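Local coordinates for MdbA protein (Corynebacterium diphtheriae, PDB 5C00) that probably catalyses thiol-disulfide exchange in proteins as a DsbA-like oxidoreductase, and is essential for viability, pilus assembly, toxin production and virulence, at residues Phe87-Gly92 and Asn96-Gly101. Residues are numbered along the deposited sequence; the frame is centred on the assembly and turned at random.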
loop_
_atom_site.group_PDB
_atom_site.type_symbol
_atom_site.label_atom_id
_atom_site.label_comp_id
_atom_site.label_asym_id
_atom_site.label_seq_id
_atom_site.Cartn_x
_atom_site.Cartn_y
_atom_site.Cartn_z
ATOM N N PHE A 87 7.921 3.214 9.983
ATOM C CA PHE A 87 8.538 3.028 11.311
ATOM C C PHE A 87 9.686 2.036 11.267
ATOM O O PHE A 87 10.635 2.128 12.064
ATOM C CB PHE A 87 7.456 2.629 12.352
ATOM C CG PHE A 87 6.971 1.213 12.263
ATOM C CD1 PHE A 87 6.036 0.831 11.331
ATOM C CD2 PHE A 87 7.409 0.261 13.174
ATOM C CE1 PHE A 87 5.589 -0.473 11.246
ATOM C CE2 PHE A 87 6.980 -1.055 13.102
ATOM C CZ PHE A 87 6.073 -1.441 12.151
ATOM N N LEU A 88 9.641 1.068 10.345
ATOM C CA LEU A 88 10.741 0.123 10.219
ATOM C C LEU A 88 12.053 0.702 9.690
ATOM O O LEU A 88 13.103 0.046 9.760
ATOM C CB LEU A 88 10.311 -1.117 9.430
ATOM C CG LEU A 88 9.238 -1.959 10.134
ATOM C CD1 LEU A 88 8.804 -3.096 9.227
ATOM C CD2 LEU A 88 9.738 -2.529 11.451
ATOM N N ASP A 89 12.032 1.929 9.188
ATOM C CA ASP A 89 13.274 2.608 8.857
ATOM C C ASP A 89 13.989 3.169 10.121
ATOM O O ASP A 89 14.960 3.899 9.987
ATOM C CB ASP A 89 13.011 3.709 7.812
ATOM C CG ASP A 89 12.836 3.158 6.400
ATOM O OD1 ASP A 89 13.078 1.923 6.160
ATOM O OD2 ASP A 89 12.378 3.958 5.537
ATOM N N ARG A 90 13.464 2.873 11.315
ATOM C CA ARG A 90 14.185 3.055 12.617
ATOM C C ARG A 90 14.473 4.524 12.792
ATOM O O ARG A 90 15.635 4.948 12.918
ATOM C CB ARG A 90 15.456 2.190 12.633
ATOM C CG ARG A 90 16.140 1.956 13.986
ATOM C CD ARG A 90 17.048 0.710 13.924
ATOM N NE ARG A 90 16.228 -0.458 13.636
ATOM C CZ ARG A 90 16.684 -1.656 13.289
ATOM N NH1 ARG A 90 15.817 -2.621 13.046
ATOM N NH2 ARG A 90 17.993 -1.904 13.184
ATOM N N ASP A 91 13.406 5.312 12.659
ATOM C CA ASP A 91 13.444 6.769 12.773
ATOM C C ASP A 91 14.131 7.518 11.595
ATOM O O ASP A 91 14.298 8.725 11.662
ATOM C CB ASP A 91 14.075 7.220 14.126
ATOM C CG ASP A 91 13.156 6.943 15.357
ATOM O OD1 ASP A 91 11.949 7.302 15.331
ATOM O OD2 ASP A 91 13.655 6.386 16.358
ATOM N N GLY A 92 14.564 6.817 10.552
ATOM C CA GLY A 92 15.141 7.481 9.386
ATOM C C GLY A 92 14.008 7.859 8.452
ATOM O O GLY A 92 12.891 7.349 8.577
ATOM N N ASN A 96 14.290 1.775 3.158
ATOM C CA ASN A 96 13.534 0.976 2.246
ATOM C C ASN A 96 12.042 1.241 2.417
ATOM O O ASN A 96 11.346 1.277 1.462
ATOM C CB ASN A 96 13.794 -0.495 2.524
ATOM C CG ASN A 96 13.129 -1.387 1.523
ATOM O OD1 ASN A 96 13.600 -1.505 0.388
ATOM N ND2 ASN A 96 12.012 -1.983 1.892
ATOM N N SER A 97 11.549 1.384 3.654
ATOM C CA SER A 97 10.108 1.572 3.872
ATOM C C SER A 97 9.641 2.880 3.220
ATOM O O SER A 97 8.555 2.963 2.618
ATOM C CB SER A 97 9.795 1.589 5.397
ATOM O OG SER A 97 10.148 0.332 6.030
ATOM N N THR A 98 10.467 3.902 3.318
ATOM C CA THR A 98 10.137 5.185 2.666
ATOM C C THR A 98 10.248 5.116 1.162
ATOM O O THR A 98 9.386 5.633 0.455
ATOM C CB THR A 98 10.970 6.352 3.210
ATOM O OG1 THR A 98 10.766 6.446 4.619
ATOM C CG2 THR A 98 10.525 7.697 2.513
ATOM N N LYS A 99 11.325 4.535 0.655
ATOM C CA LYS A 99 11.488 4.409 -0.803
ATOM C C LYS A 99 10.336 3.635 -1.469
ATOM O O LYS A 99 9.741 4.082 -2.473
ATOM C CB LYS A 99 12.837 3.794 -1.136
ATOM C CG LYS A 99 13.994 4.740 -0.953
ATOM C CD LYS A 99 15.320 4.042 -1.259
ATOM C CE LYS A 99 16.456 5.067 -1.316
ATOM N NZ LYS A 99 16.798 5.599 0.022
ATOM N N ALA A 100 9.974 2.495 -0.894
ATOM C CA ALA A 100 8.900 1.657 -1.405
ATOM C C ALA A 100 7.555 2.373 -1.238
ATOM O O ALA A 100 6.728 2.420 -2.157
ATOM C CB ALA A 100 8.904 0.336 -0.638
ATOM N N GLY A 101 7.332 2.931 -0.049
ATOM C CA GLY A 101 6.067 3.562 0.272
ATOM C C GLY A 101 5.852 4.805 -0.563
ATOM O O GLY A 101 4.764 5.028 -1.081
#
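The carboxylate of D89 meets S97 through OD1 and T98 through OD2. S97 N donates to OD1 of D89 (3.0 Å) from the syn direction, tilted 17° from the plane of the carboxylate; T98 N donates to OD2 of D89 (2.9 Å), also syn but tilted by 24°. The T98 hydroxyl is a second donor to that oxygen, nearly in line with the D89 CG-OD2 bond, with OG1 of T98 3.1 Å from OD2 of D89. One face of the F87 ring carries CG of its neighbour L88, 3.7 Å from the ring plane and shifted from the centre toward the margin. A chi1 of -77° turns CG of D89 away from its carbonyl carbon and sends the carboxylate across to the helix start. In T98, OG1 sits beside the backbone N, which lets one residue grip OD2 twice; N86 ND2 also bonds this hydroxyl. A carboxylate thus takes up N-H groups of the first turn of helix 96-109, where the helix dipole would be expected to favour its negative charge. In this thioredoxin fold, 87-92 follows strand 78-85 and leads into helix 96-109, the first of the helices before strand 187-190, consistent with the helical insertion of DsbA-type proteins. A 3-10 turn (R90 N to F87 O), then a type I' turn closed by G92 N on D89 O, bring the chain round. L88 CB lies 3.7 Å from S97 OG, whose hydroxyl is hydrogen-bonded to D52 and S54. D52 accepts the backbone N-H of L88 as well, tying both segments to one residue. The L88 side chain touches C55, the first cysteine of a CxxC at a helix start, consistent with a thioredoxin-type redox site.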